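Local coordinates for regulator of Ty1 transposition protein 107 (Saccharomyces cerevisiae, PDB 3T7K) that binds phosphorylated histone H2A through its C-terminal tandem BRCT repeats during DNA damage repair, at residues 70-75 / 157-162; 41-46 / 90-95; 214-217 / 223-226; 229-234 / 239-244. All blocks are in the same frame, centred on the assembly; numbering follows the deposited sequence.

Contact 1: residues 70-75 / 157-162; sequences RTEKFL and IGSVLK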
loop_
_atom_site.group_PDB
_atom_site.type_symbol
_atom_site.label_atom_id
_atom_site.label_comp_id
_atom_site.label_asym_id
_atom_site.label_seq_id
_atom_site.Cartn_x
_atom_site.Cartn_y
_atom_site.Cartn_z
ATOM N N ARG C 70 -11.363 -9.081 22.747
ATOM C CA ARG C 70 -10.257 -9.990 22.509
ATOM C C ARG C 70 -10.537 -10.916 21.335
ATOM O O ARG C 70 -9.982 -12.010 21.263
ATOM C CB ARG C 70 -9.975 -10.813 23.771
ATOM C CG ARG C 70 -9.568 -9.961 24.968
ATOM C CD ARG C 70 -9.476 -10.782 26.236
ATOM N NE ARG C 70 -8.341 -10.363 27.046
ATOM C CZ ARG C 70 -7.256 -11.103 27.236
ATOM N NH1 ARG C 70 -7.166 -12.308 26.682
ATOM N NH2 ARG C 70 -6.264 -10.638 27.979
ATOM N N THR C 71 -11.401 -10.498 20.414
ATOM C CA THR C 71 -11.653 -11.319 19.240
ATOM C C THR C 71 -10.454 -11.257 18.335
ATOM O O THR C 71 -9.696 -10.302 18.390
ATOM C CB THR C 71 -12.848 -10.797 18.420
ATOM O OG1 THR C 71 -12.711 -9.374 18.244
ATOM C CG2 THR C 71 -14.158 -11.130 19.116
ATOM N N GLU C 72 -10.294 -12.257 17.481
ATOM C CA GLU C 72 -9.283 -12.208 16.432
ATOM C C GLU C 72 -9.373 -10.909 15.624
ATOM O O GLU C 72 -8.361 -10.275 15.316
ATOM C CB GLU C 72 -9.447 -13.404 15.496
ATOM C CG GLU C 72 -8.489 -13.404 14.318
ATOM C CD GLU C 72 -8.693 -14.602 13.412
ATOM O OE1 GLU C 72 -9.704 -15.311 13.596
ATOM O OE2 GLU C 72 -7.849 -14.846 12.520
ATOM N N LYS C 73 -10.594 -10.508 15.291
ATOM C CA LYS C 73 -10.795 -9.316 14.467
ATOM C C LYS C 73 -10.326 -8.048 15.150
ATOM O O LYS C 73 -9.608 -7.244 14.546
ATOM C CB LYS C 73 -12.260 -9.181 14.062
ATOM C CG LYS C 73 -12.595 -9.882 12.771
ATOM C CD LYS C 73 -14.082 -9.755 12.484
ATOM C CE LYS C 73 -14.412 -10.207 11.082
ATOM N NZ LYS C 73 -15.878 -10.420 10.943
ATOM N N PHE C 74 -10.728 -7.865 16.406
ATOM C CA PHE C 74 -10.263 -6.713 17.150
ATOM C C PHE C 74 -8.740 -6.677 17.254
ATOM O O PHE C 74 -8.133 -5.649 17.004
ATOM C CB PHE C 74 -10.883 -6.626 18.544
ATOM C CG PHE C 74 -10.858 -5.241 19.100
ATOM C CD1 PHE C 74 -11.913 -4.367 18.863
ATOM C CD2 PHE C 74 -9.750 -4.774 19.786
ATOM C CE1 PHE C 74 -11.886 -3.068 19.342
ATOM C CE2 PHE C 74 -9.717 -3.475 20.272
ATOM C CZ PHE C 74 -10.794 -2.618 20.045
ATOM N N LEU C 75 -8.121 -7.798 17.622
ATOM C CA LEU C 75 -6.673 -7.804 17.813
ATOM C C LEU C 75 -5.968 -7.514 16.501
ATOM O O LEU C 75 -4.942 -6.818 16.465
ATOM C CB LEU C 75 -6.208 -9.153 18.372
ATOM C CG LEU C 75 -6.730 -9.459 19.774
ATOM C CD1 LEU C 75 -6.420 -10.910 20.157
ATOM C CD2 LEU C 75 -6.137 -8.496 20.768
ATOM N N ILE C 157 -4.556 -18.045 16.957
ATOM C CA ILE C 157 -3.538 -17.359 17.720
ATOM C C ILE C 157 -2.319 -17.139 16.842
ATOM O O ILE C 157 -1.694 -16.086 16.885
ATOM C CB ILE C 157 -3.181 -18.143 18.982
ATOM C CG1 ILE C 157 -4.308 -17.972 19.996
ATOM C CG2 ILE C 157 -1.847 -17.662 19.555
ATOM C CD1 ILE C 157 -4.231 -18.939 21.147
ATOM N N GLY C 158 -2.007 -18.119 16.009
ATOM C CA GLY C 158 -0.905 -17.977 15.078
ATOM C C GLY C 158 -1.132 -16.841 14.100
ATOM O O GLY C 158 -0.221 -16.074 13.799
ATOM N N SER C 159 -2.360 -16.740 13.600
ATOM C CA SER C 159 -2.693 -15.760 12.583
ATOM C C SER C 159 -2.613 -14.356 13.166
ATOM O O SER C 159 -2.058 -13.459 12.537
ATOM C CB SER C 159 -4.087 -16.034 12.008
ATOM O OG SER C 159 -4.351 -15.170 10.915
ATOM N N VAL C 160 -3.138 -14.181 14.379
ATOM C CA VAL C 160 -3.028 -12.915 15.105
ATOM C C VAL C 160 -1.569 -12.484 15.324
ATOM O O VAL C 160 -1.185 -11.335 15.058
ATOM C CB VAL C 160 -3.731 -13.007 16.469
ATOM C CG1 VAL C 160 -3.346 -11.839 17.342
ATOM C CG2 VAL C 160 -5.244 -13.082 16.288
ATOM N N LEU C 161 -0.746 -13.417 15.794
ATOM C CA LEU C 161 0.652 -13.107 16.091
ATOM C C LEU C 161 1.431 -12.759 14.833
ATOM O O LEU C 161 2.329 -11.926 14.855
ATOM C CB LEU C 161 1.327 -14.293 16.793
ATOM C CG LEU C 161 0.854 -14.634 18.212
ATOM C CD1 LEU C 161 1.567 -15.888 18.765
ATOM C CD2 LEU C 161 1.074 -13.456 19.139
ATOM N N LYS C 162 1.121 -13.428 13.736
ATOM C CA LYS C 162 1.834 -13.148 12.505
ATOM C C LYS C 162 1.364 -11.797 11.971
ATOM O O LYS C 162 2.144 -11.050 11.369
ATOM C CB LYS C 162 1.620 -14.265 11.483
ATOM C CG LYS C 162 2.403 -15.527 11.798
ATOM C CD LYS C 162 2.097 -16.645 10.805
ATOM C CE LYS C 162 0.794 -17.357 11.151
ATOM N NZ LYS C 162 0.514 -18.496 10.226
#
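V160 presents its two methyls to helix 72-77. Its CG2 lies 3.8 Å from E72 CG, and the two side chains slide past each other in opposite directions. Its CG1 meets L75 CB at 4.1 Å, so the valine fits between residues one turn apart. E72 puts CG anti to its backbone N (chi1 177°) and runs on extended, which carries the carboxylate past V160 to S159. There OE2 stops 3.9 Å from S159 OG, too far for a direct bond. K76 bridges the two, its NZ making a salt bridge to E72 OE2 and a hydrogen bond to S159 OG, and L75 O adds a second polar tie between the repeats through its hydrogen bond to H164 NE2. The start of helix 72-77 is fixed by T71 at the N-cap, whose OG1 accepts from F74 N at 3.1 Å. The same segment reaches the bound peptide: K73 NZ bonds its modified side chain, the backbone N of R70 an acidic one, and L75 packs on an apolar one. This pairing of a helix of the first BRCT repeat with one of the second belongs to the inter-repeat interface of tandem BRCT proteins. The interface is only partly buried, consistent with its mixed chemistry: a small apolar patch bordered by a lysine-bridged carboxylate and hydroxyl.

Contact 2: residues 41-46 / 90-95; sequences EILNQL and EFIIDL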
loop_
_atom_site.group_PDB
_atom_site.type_symbol
_atom_site.label_atom_id
_atom_site.label_comp_id
_atom_site.label_asym_id
_atom_site.label_seq_id
_atom_site.Cartn_x
_atom_site.Cartn_y
_atom_site.Cartn_z
ATOM N N GLU C 41 -26.330 -1.260 0.357
ATOM C CA GLU C 41 -26.097 -0.449 -0.828
ATOM C C GLU C 41 -25.978 1.050 -0.495
ATOM O O GLU C 41 -25.205 1.777 -1.125
ATOM C CB GLU C 41 -27.207 -0.684 -1.855
ATOM C CG GLU C 41 -26.913 -0.029 -3.171
ATOM O OE1 GLU C 41 -24.990 -1.353 -3.604
ATOM O OE2 GLU C 41 -24.792 0.823 -3.820
ATOM N N ILE C 42 -26.744 1.501 0.497
ATOM C CA ILE C 42 -26.624 2.857 1.017
ATOM C C ILE C 42 -25.208 3.122 1.528
ATOM O O ILE C 42 -24.571 4.092 1.121
ATOM C CB ILE C 42 -27.617 3.119 2.168
ATOM C CG1 ILE C 42 -29.063 3.104 1.665
ATOM C CG2 ILE C 42 -27.340 4.452 2.823
ATOM C CD1 ILE C 42 -30.075 3.415 2.764
ATOM N N LEU C 43 -24.724 2.265 2.431
ATOM C CA LEU C 43 -23.385 2.415 2.999
ATOM C C LEU C 43 -22.315 2.594 1.935
ATOM O O LEU C 43 -21.467 3.492 2.046
ATOM C CB LEU C 43 -23.041 1.217 3.897
ATOM C CG LEU C 43 -23.944 1.126 5.119
ATOM C CD1 LEU C 43 -23.636 -0.113 5.956
ATOM C CD2 LEU C 43 -23.798 2.381 5.950
ATOM N N ASN C 44 -22.338 1.748 0.907
ATOM C CA ASN C 44 -21.338 1.854 -0.154
ATOM C C ASN C 44 -21.457 3.191 -0.871
ATOM O O ASN C 44 -20.455 3.801 -1.251
ATOM C CB ASN C 44 -21.480 0.705 -1.149
ATOM C CG ASN C 44 -21.791 -0.618 -0.466
ATOM O OD1 ASN C 44 -22.885 -1.167 -0.632
ATOM N ND2 ASN C 44 -20.827 -1.140 0.314
ATOM N N GLN C 45 -22.683 3.665 -1.038
ATOM C CA GLN C 45 -22.872 4.976 -1.655
ATOM C C GLN C 45 -22.271 6.077 -0.793
ATOM O O GLN C 45 -21.923 7.138 -1.296
ATOM C CB GLN C 45 -24.353 5.245 -1.924
ATOM C CG GLN C 45 -24.892 4.498 -3.145
ATOM C CD GLN C 45 -23.905 4.491 -4.303
ATOM O OE1 GLN C 45 -23.484 5.545 -4.785
ATOM N NE2 GLN C 45 -23.519 3.296 -4.745
ATOM N N LEU C 46 -22.134 5.810 0.505
ATOM C CA LEU C 46 -21.560 6.778 1.430
ATOM C C LEU C 46 -20.091 6.482 1.713
ATOM O O LEU C 46 -19.521 7.015 2.661
ATOM C CB LEU C 46 -22.350 6.818 2.744
ATOM C CG LEU C 46 -23.831 7.205 2.625
ATOM C CD1 LEU C 46 -24.577 6.998 3.944
ATOM C CD2 LEU C 46 -23.975 8.630 2.194
ATOM N N GLU C 90 -23.014 2.112 17.047
ATOM C CA GLU C 90 -23.981 3.208 17.068
ATOM C C GLU C 90 -23.788 4.181 15.883
ATOM O O GLU C 90 -24.734 4.851 15.451
ATOM C CB GLU C 90 -23.882 3.962 18.398
ATOM C CG GLU C 90 -24.632 3.324 19.565
ATOM C CD GLU C 90 -23.892 2.147 20.216
ATOM O OE1 GLU C 90 -22.923 1.614 19.622
ATOM O OE2 GLU C 90 -24.294 1.750 21.336
ATOM N N PHE C 91 -22.564 4.265 15.369
ATOM C CA PHE C 91 -22.297 5.089 14.196
ATOM C C PHE C 91 -23.171 4.661 13.029
ATOM O O PHE C 91 -23.936 5.460 12.487
ATOM C CB PHE C 91 -20.832 5.021 13.779
ATOM C CG PHE C 91 -20.555 5.678 12.451
ATOM C CD1 PHE C 91 -20.355 7.048 12.369
ATOM C CD2 PHE C 91 -20.501 4.930 11.290
ATOM C CE1 PHE C 91 -20.105 7.659 11.143
ATOM C CE2 PHE C 91 -20.258 5.527 10.063
ATOM C CZ PHE C 91 -20.062 6.898 9.990
ATOM N N ILE C 92 -23.029 3.403 12.629
ATOM C CA ILE C 92 -23.808 2.848 11.535
ATOM C C ILE C 92 -25.303 2.909 11.853
ATOM O O ILE C 92 -26.145 3.131 10.973
ATOM C CB ILE C 92 -23.412 1.390 11.262
ATOM C CG1 ILE C 92 -21.943 1.301 10.865
ATOM C CG2 ILE C 92 -24.276 0.799 10.173
ATOM C CD1 ILE C 92 -21.673 1.774 9.467
ATOM N N ILE C 93 -25.634 2.715 13.122
ATOM C CA ILE C 93 -27.033 2.719 13.522
ATOM C C ILE C 93 -27.612 4.124 13.344
ATOM O O ILE C 93 -28.602 4.307 12.649
ATOM C CB ILE C 93 -27.222 2.202 14.971
ATOM C CG1 ILE C 93 -26.930 0.699 15.045
ATOM C CG2 ILE C 93 -28.640 2.452 15.454
ATOM C CD1 ILE C 93 -27.073 0.129 16.439
ATOM N N ASP C 94 -26.983 5.112 13.970
ATOM C CA ASP C 94 -27.428 6.497 13.841
ATOM C C ASP C 94 -27.461 6.944 12.391
ATOM O O ASP C 94 -28.364 7.674 11.975
ATOM C CB ASP C 94 -26.524 7.424 14.639
ATOM C CG ASP C 94 -26.680 7.231 16.124
ATOM O OD1 ASP C 94 -27.600 6.478 16.512
ATOM O OD2 ASP C 94 -25.900 7.838 16.898
ATOM N N LEU C 95 -26.469 6.490 11.634
ATOM C CA LEU C 95 -26.345 6.824 10.227
ATOM C C LEU C 95 -27.564 6.358 9.455
ATOM O O LEU C 95 -28.241 7.153 8.788
ATOM C CB LEU C 95 -25.081 6.199 9.649
ATOM C CG LEU C 95 -24.765 6.540 8.200
ATOM C CD1 LEU C 95 -24.977 8.033 7.935
ATOM C CD2 LEU C 95 -23.343 6.117 7.874
#
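L43 and L46 meet I92 and L95 in an all-aliphatic seam between the end of helix 37-45, with L46 just after it, and helix 90-99; no hydrogen bond crosses it. The well-packed part centres on L43 CD2, which lies 4.2 Å from I92 CD1 and 4.2 Å from L95 CD2; the L43 and I92 side chains cross at about a right angle. L95 divides its methyls between two partners, since its CD1 reaches L46 CD1 at 4.1 Å, the two leucines coming tip to tip. L95 already points at the other helix, and its chi1 of -176° swings CG away from the backbone N, so that its two methyls reach both leucines. All three pairs sit at ordinary van der Waals distance, and the backbones stay well apart, 8.6 Å between the CA atoms of L43 and I92, so methyl groups alone span the gap. L46 is the first residue to leave helical geometry, its N held by L43 O at 2.9 Å, and it closes one end of the seam. Each helix turns its outer face to solvent, Q45 on one, E90 and I93 on the other; the partly exposed D94 bonds Y116 OH through OD2. Around the buried part, I42 and L46 also touch I99 farther along helix 90-99, and F91 meets Y21 edge-to-face. L43, F91 and L95 all rest on I48, so helices 37-45 and 90-99 pack side by side next to strand 48-50, as the first and third helices of a BRCT repeat do on one face of its parallel sheet.

Contact 3: residues 214-217 / 223-226; sequences LIND and TILI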
loop_
_atom_site.group_PDB
_atom_site.type_symbol
_atom_site.label_atom_id
_atom_site.label_comp_id
_atom_site.label_asym_id
_atom_site.label_seq_id
_atom_site.Cartn_x
_atom_site.Cartn_y
_atom_site.Cartn_z
ATOM N N LEU C 214 14.961 -28.638 29.396
ATOM C CA LEU C 214 15.455 -29.014 28.078
ATOM C C LEU C 214 16.478 -28.011 27.592
ATOM O O LEU C 214 17.598 -28.375 27.224
ATOM C CB LEU C 214 14.308 -29.078 27.071
ATOM C CG LEU C 214 13.702 -30.413 26.645
ATOM C CD1 LEU C 214 13.258 -31.233 27.848
ATOM C CD2 LEU C 214 12.526 -30.159 25.686
ATOM N N ILE C 215 16.097 -26.737 27.584
ATOM C CA ILE C 215 16.976 -25.715 27.057
ATOM C C ILE C 215 18.193 -25.541 27.945
ATOM O O ILE C 215 19.310 -25.322 27.471
ATOM C CB ILE C 215 16.247 -24.349 26.925
ATOM C CG1 ILE C 215 15.145 -24.443 25.863
ATOM C CG2 ILE C 215 17.265 -23.250 26.600
ATOM C CD1 ILE C 215 14.130 -23.274 25.877
ATOM N N ASN C 216 17.987 -25.613 29.250
ATOM C CA ASN C 216 19.113 -25.409 30.137
ATOM C C ASN C 216 20.112 -26.575 30.095
ATOM O O ASN C 216 21.305 -26.361 30.221
ATOM C CB ASN C 216 18.658 -24.964 31.537
ATOM C CG ASN C 216 18.071 -23.519 31.520
ATOM O OD1 ASN C 216 18.572 -22.645 30.797
ATOM N ND2 ASN C 216 17.012 -23.283 32.295
ATOM N N ASP C 217 19.631 -27.779 29.826
ATOM C CA ASP C 217 20.516 -28.914 29.548
ATOM C C ASP C 217 21.334 -28.748 28.272
ATOM O O ASP C 217 22.504 -29.106 28.237
ATOM C CB ASP C 217 19.714 -30.205 29.418
ATOM C CG ASP C 217 19.295 -30.764 30.759
ATOM O OD1 ASP C 217 19.757 -30.221 31.783
ATOM O OD2 ASP C 217 18.517 -31.749 30.787
ATOM N N THR C 223 19.554 -17.200 26.324
ATOM C CA THR C 223 18.460 -16.548 27.011
ATOM C C THR C 223 17.107 -17.129 26.622
ATOM O O THR C 223 16.923 -17.645 25.519
ATOM C CB THR C 223 18.498 -15.053 26.773
ATOM O OG1 THR C 223 18.488 -14.820 25.366
ATOM C CG2 THR C 223 19.784 -14.484 27.358
ATOM N N ILE C 224 16.163 -17.041 27.550
ATOM C CA ILE C 224 14.862 -17.657 27.384
ATOM C C ILE C 224 13.790 -16.729 27.906
ATOM O O ILE C 224 13.970 -16.078 28.937
ATOM C CB ILE C 224 14.761 -18.960 28.204
ATOM C CG1 ILE C 224 15.922 -19.900 27.889
ATOM C CG2 ILE C 224 13.425 -19.649 27.952
ATOM C CD1 ILE C 224 16.106 -21.007 28.937
ATOM N N LEU C 225 12.671 -16.674 27.192
ATOM C CA LEU C 225 11.509 -15.947 27.655
ATOM C C LEU C 225 10.306 -16.856 27.505
ATOM O O LEU C 225 10.038 -17.369 26.424
ATOM C CB LEU C 225 11.315 -14.671 26.834
ATOM C CG LEU C 225 10.022 -13.917 27.117
ATOM C CD1 LEU C 225 9.965 -13.478 28.572
ATOM C CD2 LEU C 225 9.943 -12.713 26.204
ATOM N N ILE C 226 9.585 -17.076 28.592
ATOM C CA ILE C 226 8.390 -17.898 28.537
ATOM C C ILE C 226 7.234 -17.081 29.088
ATOM O O ILE C 226 7.288 -16.610 30.226
ATOM C CB ILE C 226 8.569 -19.200 29.342
ATOM C CG1 ILE C 226 9.847 -19.920 28.903
ATOM C CG2 ILE C 226 7.382 -20.105 29.140
ATOM C CD1 ILE C 226 10.040 -21.295 29.561
#
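The beta-alpha-beta unit of the second BRCT repeat, strand 198-201, helix 205-218 and strand 224-227, is closed here by I224 of the second strand packing against I215 and N216 near the end of the helix. The two isoleucines reach toward each other tip to tip. I224 has an extended chain (chi2 163°), which brings CD1 forward as its leading atom. That methyl lies 3.9 Å from I215 CB, while I224 CG1 is 3.8 Å from I215 CG2, so the beta branch of I215 receives the CD1 end of I224. I215 sets CG1 beside its backbone N (chi1 -66°), leaving CG2 as the methyl offered to I224. The backbones remain 8.3 Å apart between the CA atoms of I215 and I224, and side chains make up the whole contact. The pair belongs to the layer between helix and sheet: I215 also touches Y198 and L200 of strand 198-201 and I182 of a loop, and I224 touches L200 and Y251. N216 adds a polar border. Its amide crosses the isoleucine obliquely, OD1 lying 3.5 Å from I224 CD1 in plain van der Waals contact, while ND2 is hydrogen-bonded to Y251 OH of the antiparallel strand 249-253. That bond holds the amide beside the hydrophobic pair and ties the helix to the outermost strand of the mixed sheet. Packing is tightest at a single point, where I224 CD1 approaches I215 CG2 to 3.4 Å, closer than carbons usually come.

Contact 4: residues 229-234 / 239-244; sequences WNWCVE and LNVDFT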
loop_
_atom_site.group_PDB
_atom_site.type_symbol
_atom_site.label_atom_id
_atom_site.label_comp_id
_atom_site.label_asym_id
_atom_site.label_seq_id
_atom_site.Cartn_x
_atom_site.Cartn_y
_atom_site.Cartn_z
ATOM N N TRP C 229 -0.289 -16.395 26.924
ATOM C CA TRP C 229 -0.950 -15.731 25.801
ATOM C C TRP C 229 -1.307 -14.305 26.186
ATOM O O TRP C 229 -1.107 -13.373 25.413
ATOM C CB TRP C 229 -2.197 -16.522 25.375
ATOM C CG TRP C 229 -3.116 -15.792 24.419
ATOM C CD1 TRP C 229 -4.427 -15.479 24.631
ATOM C CD2 TRP C 229 -2.788 -15.277 23.117
ATOM N NE1 TRP C 229 -4.937 -14.812 23.544
ATOM C CE2 TRP C 229 -3.955 -14.676 22.600
ATOM C CE3 TRP C 229 -1.624 -15.269 22.343
ATOM C CZ2 TRP C 229 -3.992 -14.067 21.339
ATOM C CZ3 TRP C 229 -1.663 -14.659 21.087
ATOM C CH2 TRP C 229 -2.840 -14.072 20.601
ATOM N N ASN C 230 -1.810 -14.128 27.400
ATOM C CA ASN C 230 -2.223 -12.807 27.864
ATOM C C ASN C 230 -1.124 -11.762 27.753
ATOM O O ASN C 230 -1.400 -10.573 27.727
ATOM C CB ASN C 230 -2.694 -12.885 29.316
ATOM C CG ASN C 230 -4.097 -12.370 29.498
ATOM O OD1 ASN C 230 -4.330 -11.161 29.493
ATOM N ND2 ASN C 230 -5.045 -13.286 29.668
ATOM N N TRP C 231 0.128 -12.204 27.732
ATOM C CA TRP C 231 1.265 -11.289 27.622
ATOM C C TRP C 231 1.271 -10.677 26.228
ATOM O O TRP C 231 1.614 -9.496 26.047
ATOM C CB TRP C 231 2.579 -12.056 27.876
ATOM C CG TRP C 231 3.862 -11.260 27.843
ATOM C CD1 TRP C 231 4.485 -10.641 28.904
ATOM C CD2 TRP C 231 4.699 -11.028 26.703
ATOM N NE1 TRP C 231 5.652 -10.050 28.488
ATOM C CE2 TRP C 231 5.804 -10.272 27.140
ATOM C CE3 TRP C 231 4.623 -11.389 25.354
ATOM C CZ2 TRP C 231 6.817 -9.868 26.276
ATOM C CZ3 TRP C 231 5.632 -10.984 24.494
ATOM C CH2 TRP C 231 6.710 -10.233 24.958
ATOM N N CYS C 232 0.894 -11.496 25.246
ATOM C CA CYS C 232 0.822 -11.054 23.855
ATOM C C CYS C 232 -0.374 -10.145 23.641
ATOM O O CYS C 232 -0.303 -9.203 22.860
ATOM C CB CYS C 232 0.687 -12.244 22.916
ATOM S SG CYS C 232 2.062 -13.402 23.028
ATOM N N VAL C 233 -1.470 -10.447 24.325
ATOM C CA VAL C 233 -2.693 -9.677 24.191
ATOM C C VAL C 233 -2.518 -8.288 24.769
ATOM O O VAL C 233 -2.947 -7.318 24.166
ATOM C CB VAL C 233 -3.886 -10.370 24.870
ATOM C CG1 VAL C 233 -5.095 -9.429 24.937
ATOM C CG2 VAL C 233 -4.241 -11.635 24.124
ATOM N N GLU C 234 -1.878 -8.191 25.931
ATOM C CA GLU C 234 -1.604 -6.890 26.519
ATOM C C GLU C 234 -0.652 -6.074 25.652
ATOM O O GLU C 234 -0.841 -4.870 25.504
ATOM C CB GLU C 234 -1.038 -7.011 27.937
ATOM C CG GLU C 234 -2.061 -7.438 28.969
ATOM O OE1 GLU C 234 -3.192 -5.351 29.136
ATOM O OE2 GLU C 234 -4.399 -7.141 28.721
ATOM N N LEU C 239 0.043 -1.807 21.837
ATOM C CA LEU C 239 1.009 -1.752 20.738
ATOM C C LEU C 239 2.439 -1.510 21.237
ATOM O O LEU C 239 3.223 -0.786 20.619
ATOM C CB LEU C 239 0.606 -0.707 19.696
ATOM C CG LEU C 239 -0.590 -1.173 18.864
ATOM C CD1 LEU C 239 -0.886 -0.201 17.717
ATOM C CD2 LEU C 239 -0.304 -2.551 18.329
ATOM N N ASN C 240 2.778 -2.139 22.359
ATOM C CA ASN C 240 4.129 -2.055 22.885
ATOM C C ASN C 240 4.450 -3.291 23.727
ATOM O O ASN C 240 3.637 -3.716 24.549
ATOM C CB ASN C 240 4.277 -0.810 23.744
ATOM C CG ASN C 240 5.670 -0.670 24.327
ATOM O OD1 ASN C 240 6.652 -0.590 23.589
ATOM N ND2 ASN C 240 5.763 -0.622 25.657
ATOM N N VAL C 241 5.610 -3.892 23.497
ATOM C CA VAL C 241 6.078 -4.938 24.400
ATOM C C VAL C 241 6.831 -4.280 25.540
ATOM O O VAL C 241 7.877 -3.672 25.332
ATOM C CB VAL C 241 7.003 -5.936 23.696
ATOM C CG1 VAL C 241 7.724 -6.793 24.722
ATOM C CG2 VAL C 241 6.194 -6.803 22.753
ATOM N N ASP C 242 6.296 -4.378 26.747
ATOM C CA ASP C 242 6.985 -3.809 27.897
ATOM C C ASP C 242 7.791 -4.903 28.594
ATOM O O ASP C 242 7.226 -5.774 29.249
ATOM C CB ASP C 242 5.976 -3.198 28.861
ATOM C CG ASP C 242 6.613 -2.701 30.136
ATOM O OD1 ASP C 242 7.832 -2.381 30.127
ATOM O OD2 ASP C 242 5.884 -2.636 31.151
ATOM N N PHE C 243 9.108 -4.857 28.439
ATOM C CA PHE C 243 9.971 -5.909 28.948
ATOM C C PHE C 243 10.266 -5.762 30.434
ATOM O O PHE C 243 10.883 -6.641 31.032
ATOM C CB PHE C 243 11.272 -5.981 28.153
ATOM C CG PHE C 243 11.150 -6.747 26.857
ATOM C CD1 PHE C 243 10.899 -8.111 26.865
ATOM C CD2 PHE C 243 11.294 -6.100 25.634
ATOM C CE1 PHE C 243 10.795 -8.824 25.677
ATOM C CE2 PHE C 243 11.195 -6.799 24.439
ATOM C CZ PHE C 243 10.952 -8.168 24.461
ATOM N N THR C 244 9.822 -4.659 31.029
ATOM C CA THR C 244 10.038 -4.440 32.455
ATOM C C THR C 244 8.838 -4.957 33.240
ATOM O O THR C 244 8.852 -4.972 34.463
ATOM C CB THR C 244 10.257 -2.949 32.804
ATOM O OG1 THR C 244 9.027 -2.235 32.643
ATOM C CG2 THR C 244 11.331 -2.323 31.925
HETATM O O HOH W 1 7.383 -8.452 30.098
#
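D242 OD1 is gripped twice by T244: its N donates from above the carboxylate plane at 3.2 Å, and its OG1 donates on the syn side at 2.8 Å. The backbone bond makes an Asx turn around F243. A water joins loop to helix, accepting from W231 NE1 at 2.9 Å in the plane of the indole and donating to D242 O at 2.8 Å. A chi1 of -178° extends the W231 side chain away from its own backbone N and carries the benzo end of the ring out to V241. There CZ2 and CH2 both lie 3.6 Å from V241 CG1, the two side chains crossing at about a right angle. The same methyl sits over the centre of the F243 ring, while F243 CE1 meets the indole edge 4.2 Å from W231 CZ2. With an alanine at W231, the water would probably lose its indole donor and V241 CG1 its contact with the benzo end, leaving the loop less firmly attached. F136 of helix 135-138 also packs on W231 and V241. A Schellman motif at L239 ends helix 229-237, and a loop folded back along its own helix leads to the last strand of this BRCT repeat.

Contacts 2 and 3 are buried cores of separate repeats, their centres about 52 Å apart on opposite sides of the chain's centre; one packs helix on helix, the other helix on strand. Contact 1 lies near the middle and joins the repeats; its apolar patch has a charged border. Contact 4, also partly buried, relies on aromatic packing and a water instead. Contacts 1 and 4 touch: I157 and L161 pack on W229, joining helices 154-163 and 229-237, while R70 of the first repeat reaches V233 beside the peptide. Contact 4 also meets contact 3, where L225 touches W231 and F243, linking the sheet of the second repeat to its interface helix.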